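Local coordinates for DUF7790 domain-containing protein (Leptospira interrogans serogroup Icterohaemorrhagiae serovar copenhageni, PDB 6ULO), which is of unknown function but has a probable Rossmann-like alpha/beta domain and, when full-length, is probably held at a membrane by a transmembrane helix, at residues V16-N19 with E20-V24; Y179-I182 with R183-I187; I221-S224 with N225-Y229; P295-R298 with S299-M303. All blocks are in the same frame, centred on the assembly; numbering follows the deposited sequence. Where two conformers were deposited one is given.

Contact 1: residues V16-N19 with E20-V24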
loop_
_atom_site.group_PDB
_atom_site.type_symbol
_atom_site.label_atom_id
_atom_site.label_comp_id
_atom_site.label_asym_id
_atom_site.label_seq_id
_atom_site.Cartn_x
_atom_site.Cartn_y
_atom_site.Cartn_z
ATOM N N VAL A 16 21.735 8.528 6.251
ATOM C CA VAL A 16 22.292 9.034 7.508
ATOM C C VAL A 16 23.344 8.115 8.115
ATOM O O VAL A 16 23.949 8.467 9.146
ATOM C CB VAL A 16 21.179 9.280 8.541
ATOM C CG1 VAL A 16 20.146 10.265 7.983
ATOM C CG2 VAL A 16 20.552 7.939 8.925
ATOM N N SER A 17 23.601 6.950 7.515
ATOM C CA SER A 17 24.710 6.096 7.938
ATOM C C SER A 17 25.044 5.184 6.775
ATOM O O SER A 17 24.224 4.968 5.880
ATOM C CB SER A 17 24.335 5.225 9.137
ATOM O OG SER A 17 23.354 4.288 8.735
ATOM N N LEU A 18 26.263 4.642 6.807
ATOM C CA LEU A 18 26.630 3.637 5.820
ATOM C C LEU A 18 25.669 2.451 5.853
ATOM O O LEU A 18 25.251 1.945 4.798
ATOM C CB LEU A 18 28.071 3.185 6.072
ATOM C CG LEU A 18 28.623 2.108 5.151
ATOM C CD1 LEU A 18 28.651 2.652 3.745
ATOM C CD2 LEU A 18 30.022 1.769 5.613
ATOM N N ASN A 19 25.308 1.995 7.054
ATOM C CA ASN A 19 24.386 0.869 7.170
ATOM C C ASN A 19 23.038 1.152 6.504
ATOM O O ASN A 19 22.492 0.297 5.793
ATOM C CB ASN A 19 24.163 0.472 8.625
ATOM C CG ASN A 19 23.254 -0.729 8.745
ATOM O OD1 ASN A 19 23.544 -1.792 8.201
ATOM N ND2 ASN A 19 22.154 -0.572 9.453
ATOM N N GLU A 20 22.484 2.347 6.704
ATOM C CA GLU A 20 21.209 2.627 6.063
ATOM C C GLU A 20 21.342 2.680 4.548
ATOM O O GLU A 20 20.464 2.186 3.836
ATOM C CB GLU A 20 20.565 3.880 6.648
ATOM C CG GLU A 20 20.034 3.613 8.041
ATOM C CD GLU A 20 18.906 4.526 8.426
ATOM O OE1 GLU A 20 18.341 5.189 7.539
ATOM O OE2 GLU A 20 18.595 4.586 9.623
ATOM N N GLY A 21 22.448 3.228 4.035
ATOM C CA GLY A 21 22.649 3.212 2.598
ATOM C C GLY A 21 22.786 1.805 2.049
ATOM O O GLY A 21 22.261 1.492 0.973
ATOM N N ASP A 22 23.468 0.926 2.790
ATOM C CA ASP A 22 23.592 -0.465 2.355
ATOM C C ASP A 22 22.241 -1.177 2.382
ATOM O O ASP A 22 21.926 -1.963 1.476
ATOM C CB ASP A 22 24.603 -1.191 3.248
ATOM C CG ASP A 22 26.046 -0.744 3.028
ATOM O OD1 ASP A 22 26.344 -0.103 1.998
ATOM O OD2 ASP A 22 26.865 -1.058 3.904
ATOM N N ILE A 23 21.419 -0.908 3.404
ATOM C CA ILE A 23 20.085 -1.507 3.453
ATOM C C ILE A 23 19.259 -1.046 2.262
ATOM O O ILE A 23 18.609 -1.860 1.592
ATOM C CB ILE A 23 19.387 -1.172 4.783
ATOM C CG1 ILE A 23 20.031 -1.887 5.962
ATOM C CG2 ILE A 23 17.902 -1.526 4.725
ATOM C CD1 ILE A 23 19.617 -1.277 7.288
ATOM N N VAL A 24 19.260 0.268 1.988
ATOM C CA VAL A 24 18.477 0.771 0.869
ATOM C C VAL A 24 18.921 0.126 -0.437
ATOM O O VAL A 24 18.086 -0.270 -1.259
ATOM C CB VAL A 24 18.485 2.310 0.825
ATOM C CG1 VAL A 24 17.952 2.806 -0.505
ATOM C CG2 VAL A 24 17.688 2.877 1.975
HETATM O O HOH W 1 19.032 7.346 5.792
HETATM O O HOH W 2 21.537 4.393 10.737
HETATM O O HOH W 3 25.983 -2.164 6.821
#

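Contact 2: residues Y179-I182 with R183-I187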
loop_
_atom_site.group_PDB
_atom_site.type_symbol
_atom_site.label_atom_id
_atom_site.label_comp_id
_atom_site.label_asym_id
_atom_site.label_seq_id
_atom_site.Cartn_x
_atom_site.Cartn_y
_atom_site.Cartn_z
ATOM N N TYR A 179 3.047 14.221 6.782
ATOM C CA TYR A 179 3.632 14.520 5.480
ATOM C C TYR A 179 5.155 14.459 5.553
ATOM O O TYR A 179 5.817 13.820 4.717
ATOM C CB TYR A 179 3.183 15.899 4.966
ATOM C CG TYR A 179 3.817 16.163 3.613
ATOM C CD1 TYR A 179 3.290 15.587 2.467
ATOM C CD2 TYR A 179 4.977 16.919 3.494
ATOM C CE1 TYR A 179 3.897 15.744 1.239
ATOM C CE2 TYR A 179 5.572 17.096 2.272
ATOM C CZ TYR A 179 5.032 16.506 1.145
ATOM O OH TYR A 179 5.640 16.640 -0.091
ATOM N N SER A 180 5.731 15.126 6.566
ATOM C CA SER A 180 7.182 15.158 6.698
ATOM C C SER A 180 7.761 13.759 6.876
ATOM O O SER A 180 8.851 13.463 6.364
ATOM C CB SER A 180 7.544 16.028 7.892
ATOM O OG SER A 180 8.935 16.083 8.029
ATOM N N TYR A 181 7.045 12.870 7.577
ATOM C CA TYR A 181 7.536 11.513 7.783
ATOM C C TYR A 181 7.633 10.774 6.451
ATOM O O TYR A 181 8.646 10.117 6.155
ATOM C CB TYR A 181 6.588 10.770 8.742
ATOM C CG TYR A 181 7.097 9.389 9.091
ATOM C CD1 TYR A 181 7.996 9.203 10.141
ATOM C CD2 TYR A 181 6.741 8.281 8.346
ATOM C CE1 TYR A 181 8.503 7.943 10.439
ATOM C CE2 TYR A 181 7.280 7.027 8.620
ATOM C CZ TYR A 181 8.129 6.876 9.673
ATOM O OH TYR A 181 8.667 5.652 9.971
ATOM N N ILE A 182 6.581 10.858 5.632
ATOM C CA ILE A 182 6.595 10.214 4.320
ATOM C C ILE A 182 7.642 10.845 3.414
ATOM O O ILE A 182 8.380 10.140 2.702
ATOM C CB ILE A 182 5.175 10.260 3.705
ATOM C CG1 ILE A 182 4.236 9.336 4.502
ATOM C CG2 ILE A 182 5.188 9.903 2.226
ATOM C CD1 ILE A 182 4.661 7.861 4.532
ATOM N N ARG A 183 7.759 12.179 3.440
ATOM C CA ARG A 183 8.764 12.825 2.600
ATOM C C ARG A 183 10.171 12.401 2.994
ATOM O O ARG A 183 11.038 12.225 2.124
ATOM C CB ARG A 183 8.620 14.340 2.701
ATOM C CG ARG A 183 9.696 15.055 1.862
ATOM C CD ARG A 183 9.415 16.518 1.654
ATOM N NE ARG A 183 10.337 17.110 0.680
ATOM C CZ ARG A 183 11.278 17.990 0.989
ATOM N NH1 ARG A 183 11.407 18.396 2.256
ATOM N NH2 ARG A 183 12.056 18.476 0.031
ATOM N N LYS A 184 10.418 12.242 4.293
ATOM C CA LYS A 184 11.730 11.799 4.747
ATOM C C LYS A 184 12.070 10.428 4.170
ATOM O O LYS A 184 13.161 10.225 3.612
ATOM C CB LYS A 184 11.768 11.769 6.269
ATOM C CG LYS A 184 13.132 11.332 6.801
ATOM C CD LYS A 184 13.130 11.208 8.295
ATOM C CE LYS A 184 14.481 10.872 8.864
ATOM N NZ LYS A 184 14.322 10.274 10.208
ATOM N N LEU A 185 11.128 9.481 4.235
ATOM C CA LEU A 185 11.345 8.180 3.596
ATOM C C LEU A 185 11.608 8.335 2.104
ATOM O O LEU A 185 12.477 7.648 1.549
ATOM C CB LEU A 185 10.151 7.260 3.826
ATOM C CG LEU A 185 9.835 6.904 5.277
ATOM C CD1 LEU A 185 8.624 5.929 5.316
ATOM C CD2 LEU A 185 11.060 6.281 5.983
ATOM N N ALA A 186 10.851 9.211 1.427
ATOM C CA ALA A 186 11.034 9.382 -0.011
ATOM C C ALA A 186 12.440 9.862 -0.315
ATOM O O ALA A 186 13.104 9.330 -1.208
ATOM C CB ALA A 186 9.991 10.331 -0.585
ATOM N N ILE A 187 12.893 10.891 0.411
ATOM C CA ILE A 187 14.225 11.449 0.210
ATOM C C ILE A 187 15.297 10.385 0.430
ATOM O O ILE A 187 16.320 10.367 -0.268
ATOM C CB ILE A 187 14.412 12.667 1.141
ATOM C CG1 ILE A 187 13.599 13.824 0.608
ATOM C CG2 ILE A 187 15.902 13.063 1.232
ATOM C CD1 ILE A 187 13.532 15.015 1.570
#

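Contact 3: residues I221-S224 with N225-Y229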
loop_
_atom_site.group_PDB
_atom_site.type_symbol
_atom_site.label_atom_id
_atom_site.label_comp_id
_atom_site.label_asym_id
_atom_site.label_seq_id
_atom_site.Cartn_x
_atom_site.Cartn_y
_atom_site.Cartn_z
ATOM N N ILE A 221 1.242 -5.837 5.820
ATOM C CA ILE A 221 1.036 -6.115 4.408
ATOM C C ILE A 221 -0.394 -5.735 4.042
ATOM O O ILE A 221 -1.351 -6.177 4.698
ATOM C CB ILE A 221 1.435 -7.553 4.007
ATOM C CG1 ILE A 221 1.375 -7.699 2.493
ATOM C CG2 ILE A 221 0.603 -8.624 4.738
ATOM C CD1 ILE A 221 2.136 -8.902 1.979
ATOM N N TYR A 222 -0.548 -4.870 3.037
ATOM C CA TYR A 222 -1.849 -4.356 2.617
ATOM C C TYR A 222 -2.225 -4.957 1.268
ATOM O O TYR A 222 -1.469 -4.842 0.293
ATOM C CB TYR A 222 -1.788 -2.824 2.535
ATOM C CG TYR A 222 -2.970 -2.183 1.799
ATOM C CD1 TYR A 222 -4.207 -1.955 2.444
ATOM C CD2 TYR A 222 -2.855 -1.809 0.471
ATOM C CE1 TYR A 222 -5.258 -1.346 1.759
ATOM C CE2 TYR A 222 -3.910 -1.184 -0.199
ATOM C CZ TYR A 222 -5.107 -0.967 0.452
ATOM O OH TYR A 222 -6.127 -0.384 -0.241
ATOM N N PHE A 223 -3.388 -5.602 1.217
ATOM C CA PHE A 223 -3.899 -6.251 0.017
ATOM C C PHE A 223 -5.040 -5.508 -0.650
ATOM O O PHE A 223 -5.542 -5.995 -1.654
ATOM C CB PHE A 223 -4.390 -7.661 0.324
ATOM C CG PHE A 223 -3.310 -8.591 0.816
ATOM C CD1 PHE A 223 -2.120 -8.766 0.106
ATOM C CD2 PHE A 223 -3.487 -9.319 2.001
ATOM C CE1 PHE A 223 -1.144 -9.675 0.563
ATOM C CE2 PHE A 223 -2.515 -10.222 2.448
ATOM C CZ PHE A 223 -1.361 -10.392 1.732
ATOM N N SER A 224 -5.534 -4.400 -0.079
ATOM C CA SER A 224 -6.789 -3.827 -0.558
ATOM C C SER A 224 -7.827 -4.939 -0.591
ATOM O O SER A 224 -7.817 -5.778 0.306
ATOM C CB SER A 224 -6.561 -3.087 -1.887
ATOM O OG SER A 224 -7.760 -2.451 -2.320
ATOM N N ASN A 225 -8.664 -4.996 -1.624
ATOM C CA ASN A 225 -9.576 -6.122 -1.788
ATOM C C ASN A 225 -9.083 -7.084 -2.852
ATOM O O ASN A 225 -9.886 -7.832 -3.433
ATOM C CB ASN A 225 -11.022 -5.666 -2.068
ATOM C CG ASN A 225 -11.203 -5.101 -3.452
ATOM O OD1 ASN A 225 -10.319 -4.357 -3.939
ATOM N ND2 ASN A 225 -12.342 -5.395 -4.092
ATOM N N ALA A 226 -7.762 -7.106 -3.102
ATOM C CA ALA A 226 -7.233 -7.961 -4.164
ATOM C C ALA A 226 -7.580 -9.430 -3.960
ATOM O O ALA A 226 -7.774 -10.150 -4.946
ATOM C CB ALA A 226 -5.719 -7.796 -4.257
ATOM N N GLU A 227 -7.687 -9.879 -2.700
ATOM C CA GLU A 227 -7.969 -11.285 -2.443
ATOM C C GLU A 227 -9.370 -11.667 -2.889
ATOM O O GLU A 227 -9.648 -12.853 -3.020
ATOM C CB GLU A 227 -7.787 -11.611 -0.960
ATOM C CG GLU A 227 -6.355 -11.445 -0.417
ATOM C CD GLU A 227 -6.378 -11.306 1.078
ATOM O OE1 GLU A 227 -6.703 -10.193 1.538
ATOM O OE2 GLU A 227 -6.112 -12.295 1.794
ATOM N N GLU A 228 -10.263 -10.701 -3.098
ATOM C CA GLU A 228 -11.584 -11.043 -3.606
ATOM C C GLU A 228 -11.538 -11.616 -5.010
ATOM O O GLU A 228 -12.550 -12.165 -5.472
ATOM C CB GLU A 228 -12.478 -9.803 -3.588
ATOM C CG GLU A 228 -12.718 -9.270 -2.185
ATOM C CD GLU A 228 -13.996 -8.461 -2.080
ATOM O OE1 GLU A 228 -14.046 -7.340 -2.621
ATOM O OE2 GLU A 228 -14.952 -8.946 -1.430
ATOM N N TYR A 229 -10.398 -11.531 -5.699
ATOM C CA TYR A 229 -10.276 -12.011 -7.069
ATOM C C TYR A 229 -9.701 -13.419 -7.189
ATOM O O TYR A 229 -9.565 -13.914 -8.319
ATOM C CB TYR A 229 -9.423 -11.039 -7.890
ATOM C CG TYR A 229 -10.087 -9.720 -8.091
ATOM C CD1 TYR A 229 -10.757 -9.442 -9.273
ATOM C CD2 TYR A 229 -10.067 -8.741 -7.089
ATOM C CE1 TYR A 229 -11.383 -8.229 -9.465
ATOM C CE2 TYR A 229 -10.700 -7.518 -7.273
ATOM C CZ TYR A 229 -11.359 -7.275 -8.467
ATOM O OH TYR A 229 -11.991 -6.072 -8.680
HETATM O O HOH W 4 -7.774 -8.486 -0.200
#

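Contact 4: residues P295-R298 with S299-M303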
loop_
_atom_site.group_PDB
_atom_site.type_symbol
_atom_site.label_atom_id
_atom_site.label_comp_id
_atom_site.label_asym_id
_atom_site.label_seq_id
_atom_site.Cartn_x
_atom_site.Cartn_y
_atom_site.Cartn_z
ATOM N N PRO A 295 -9.678 -26.481 1.079
ATOM C CA PRO A 295 -9.770 -26.353 -0.382
ATOM C C PRO A 295 -10.545 -25.107 -0.784
ATOM O O PRO A 295 -11.619 -24.821 -0.247
ATOM C CB PRO A 295 -10.487 -27.640 -0.813
ATOM C CG PRO A 295 -11.112 -28.150 0.424
ATOM C CD PRO A 295 -10.252 -27.744 1.566
ATOM N N GLY A 296 -9.988 -24.359 -1.728
ATOM C CA GLY A 296 -10.736 -23.223 -2.207
ATOM C C GLY A 296 -10.819 -22.064 -1.242
ATOM O O GLY A 296 -11.606 -21.145 -1.479
ATOM N N LEU A 297 -9.989 -22.052 -0.192
ATOM C CA LEU A 297 -10.004 -20.967 0.787
ATOM C C LEU A 297 -9.786 -19.615 0.128
ATOM O O LEU A 297 -8.929 -19.448 -0.749
ATOM C CB LEU A 297 -8.899 -21.187 1.828
ATOM C CG LEU A 297 -8.887 -20.217 3.009
ATOM C CD1 LEU A 297 -10.133 -20.474 3.881
ATOM C CD2 LEU A 297 -7.579 -20.374 3.795
ATOM N N ARG A 298 -10.571 -18.648 0.587
ATOM C CA ARG A 298 -10.556 -17.266 0.129
ATOM C C ARG A 298 -10.680 -16.369 1.351
ATOM O O ARG A 298 -11.099 -16.821 2.419
ATOM C CB ARG A 298 -11.778 -16.981 -0.768
ATOM C CG ARG A 298 -11.683 -17.565 -2.161
ATOM C CD ARG A 298 -13.042 -17.575 -2.870
ATOM N NE ARG A 298 -12.959 -18.150 -4.208
ATOM C CZ ARG A 298 -12.661 -17.481 -5.317
ATOM N NH1 ARG A 298 -12.421 -16.174 -5.279
ATOM N NH2 ARG A 298 -12.621 -18.117 -6.480
ATOM N N SER A 299 -10.341 -15.079 1.188
ATOM C CA SER A 299 -10.419 -14.158 2.328
ATOM C C SER A 299 -11.818 -14.143 2.963
ATOM O O SER A 299 -11.935 -14.009 4.183
ATOM C CB SER A 299 -9.978 -12.740 1.939
ATOM O OG SER A 299 -10.811 -12.192 0.947
ATOM N N LEU A 300 -12.887 -14.263 2.161
ATOM C CA LEU A 300 -14.228 -14.232 2.739
ATOM C C LEU A 300 -14.395 -15.358 3.756
ATOM O O LEU A 300 -14.878 -15.144 4.877
ATOM C CB LEU A 300 -15.275 -14.343 1.630
ATOM C CG LEU A 300 -16.733 -14.534 2.106
ATOM C CD1 LEU A 300 -17.229 -13.332 2.945
ATOM C CD2 LEU A 300 -17.632 -14.798 0.897
ATOM N N GLN A 301 -13.977 -16.562 3.385
ATOM C CA GLN A 301 -14.103 -17.695 4.291
ATOM C C GLN A 301 -13.235 -17.522 5.536
ATOM O O GLN A 301 -13.647 -17.870 6.645
ATOM C CB GLN A 301 -13.759 -18.987 3.552
ATOM C CG GLN A 301 -13.819 -20.213 4.459
ATOM C CD GLN A 301 -13.516 -21.512 3.736
ATOM O OE1 GLN A 301 -13.246 -21.532 2.534
ATOM N NE2 GLN A 301 -13.550 -22.610 4.478
ATOM N N VAL A 302 -12.022 -16.984 5.376
ATOM C CA VAL A 302 -11.188 -16.645 6.532
ATOM C C VAL A 302 -11.951 -15.747 7.505
ATOM O O VAL A 302 -11.915 -15.940 8.729
ATOM C CB VAL A 302 -9.880 -15.990 6.041
ATOM C CG1 VAL A 302 -9.056 -15.435 7.212
ATOM C CG2 VAL A 302 -9.059 -16.999 5.229
ATOM N N MET A 303 -12.638 -14.745 6.967
ATOM C CA MET A 303 -13.380 -13.808 7.815
ATOM C C MET A 303 -14.654 -14.437 8.398
ATOM O O MET A 303 -14.969 -14.192 9.560
ATOM C CB MET A 303 -13.706 -12.547 7.019
ATOM C CG MET A 303 -12.449 -11.757 6.687
ATOM S SD MET A 303 -12.765 -10.327 5.637
ATOM C CE MET A 303 -13.894 -9.402 6.698
HETATM O O HOH W 5 -14.266 -23.198 -0.143
HETATM O O HOH W 6 -12.379 -24.557 2.210
HETATM O O HOH W 7 -13.452 -19.912 0.420
#

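Contact 1: residues V16-N19 with E20-V24
Ser17 is the N-cap of helix 18-28, and its hydroxyl closes the first turn on Glu20. Ser17 OG accepts from Glu20 N at 2.9 Å, with an N-H...O angle of 163°. The torsion that makes this possible holds OG between the backbone N and the carbonyl carbon (chi1 67°), a position from which it can turn toward the Glu20 amide. Serine suits the place because its oxygen is one carbon from the backbone. Behind the cap the normal helical bonds begin, Gly21 N to Ser17 O (3.1 Å) and Asp22 N to Leu18 O (2.9 Å).

In the conformer described here, Glu20 does not return a direct bond to Ser17 N, as a capping box would require. Its carboxylate runs back beside Val16 CG2, which is 3.8 Å from Glu20 OE1. Two waters complete the grip: one accepts from Val16 N and donates to Glu20 OE1, the other joins Ser17 OG to Glu20 OE2. Lys190 NZ forms a salt bridge with Glu20 OE1.

One turn on, Asp22 tucks its carboxylate against Leu18, with OD2 3.8 Å from Leu18 CG, and a water donates to both Asp22 OD2 and Asn19 OD1. The Asn19 amide rests on the end of Ile23, ND2 lying 3.4 Å from CD1.

Two acids in the first turns of a helix lie where its dipole would be expected to favour negative charge, so cap, water bridges and electrostatics should all stabilise this helix start.

Contact 2: residues Y179-I182 with R183-I187
From Tyr179 to Ala186 the backbone follows a regular alpha helix, each carbonyl receiving the amide four residues on, as in Arg183 N to Tyr179 O at 2.8 Å and Ala186 N to Ile182 O at 2.9 Å. The side chains sort onto different flanks. Tyr179 and Arg183 lie along one: the arginine reaches out fully extended from CG to NE, and its CD meets the ring obliquely, 3.9 Å from Tyr179 CE2. Guanidinium and ring are almost parallel, 7° apart, yet the methylene does the touching. Ile187 CD1 covers one guanidinium face, 3.8 Å above its centre.

Both polar ends bond to carbonyls at or just beyond the C-terminal end of helix 94-109. Arg183 donates through NE to Leu107 O and through NH2 to Gln108 O, while Tyr179 OH bonds to Ser110 O. Arginine suits this place: its long chain carries a flat guanidinium with several N-H donors.

On another flank Tyr181 stands out from the helix with CG anti to the backbone N (chi1 -175°), and Leu185 CD1 reaches back along the helix to within 3.7 Å of Tyr181 CE2, again obliquely. The tyrosine OH bonds to Ser84 O. Ile182 and Leu185 both bear on Ile87 of strand 86-91, where branched aliphatic groups pack in an apolar interface. Such amphipathic helix-on-sheet packing, just before parallel edge strand 191-195, is typical of a Rossmann-like alpha/beta fold.

Contact 3: residues I221-S224 with N225-Y229
A type II' beta turn from Phe223 to Ala226 leads the chain out of strand 218-222, in the parallel part of a Rossmann-like sheet, into the 3-10 segment 226-229. Its defining backbone bond runs from Ala226 N to Phe223 O, 2.9 Å. Ser224 takes position i+1, the first of the two central residues, with a positive phi of 51°, a place often given to glycine; its hydroxyl bonds to Glu50 OE2, and its N lies over the centre of the Tyr222 ring, 3.4 Å above the plane. Tyr222 OH also reaches Glu50, so a single carboxylate ties the strand end to the turn.

By packing, Phe223 and Glu227 belong together. The carboxylate leans obliquely on the ring, Glu227 OE1 lying 3.4 Å from Phe223 CD2 and the two planes 52° apart. Phe223 is buried, and a glutamate in such surroundings needs polar partners: Arg253 NE makes a salt bridge with OE1 and Tyr232 OH bonds to OE2.

Water contributes the next set. One molecule donates to Ser224 O at 2.8 Å and to Glu227 OE1 at 2.7 Å while accepting from Glu227 N, pinning the carboxylate back on its own backbone.

Among the side-chain hydrogen bonds, asparagine brings an N-H close to the chain: Asn225 ND2 donates almost straight, at 169°, to the anti lone pair of Glu228 OE1, 3.0 Å away and close to the amide plane.

Contact 4: residues P295-R298 with S299-M303
The side-chain amide of Gln301 has Leu297 over one face, with Leu297 CD1 3.5 Å from Gln301 CD, the two side chains crossing at about a right angle. Waters gather at its oxygen: one joins Gln301 OE1 (2.7 Å) to Gly296 O, another joins it to Pro295 O, though other acceptors compete for their protons. NE2 donates to Glu305 OE2, so the amide has polar partners at both ends, which should favour this orientation.

The motif is a hydrophobic staple at the start of helix 299-306. Arg298 is the N-cap residue; Leu297, just before it, folds back onto Val302 in the first turns of the helix, CD1 to CG2 at 3.9 Å. Leucine reaches that far because its CG stands anti to the backbone N (chi1 -173°), and beta-branched valine offers a methyl close to the helix. Gly296 makes the preceding bend with a positive phi of 73°, which glycine takes easily.

On the side toward the sheet, Ser299 touches Glu227 and Arg253, and Val302 also packs on Val318 and Gln281. A helical bond follows at the cap: Val302 N donates to Arg298 O at 3.1 Å, and Val302 CG2 lies 3.5 Å from that oxygen.

Contacts 1 and 4 both start helices but do it differently: contact 1 is a surface cap built on a serine hydroxyl, waters and acids, whereas contact 4, partly buried, closes with an apolar staple and packs on the sheet. Contact 2 lies inside a helix, joining the carbonyls at the end of helix 94-109 on one flank and strand 86-91 on another. Contact 3, nearest the chain centre, mixes a buried ring with charge and water at a strand end. Contacts 3 and 4 meet, Glu227 CB lying 3.6 Å from Ser299 OG; contacts 1 and 2, on the other side of the chain's centre, have nearest atoms about 6 Å apart.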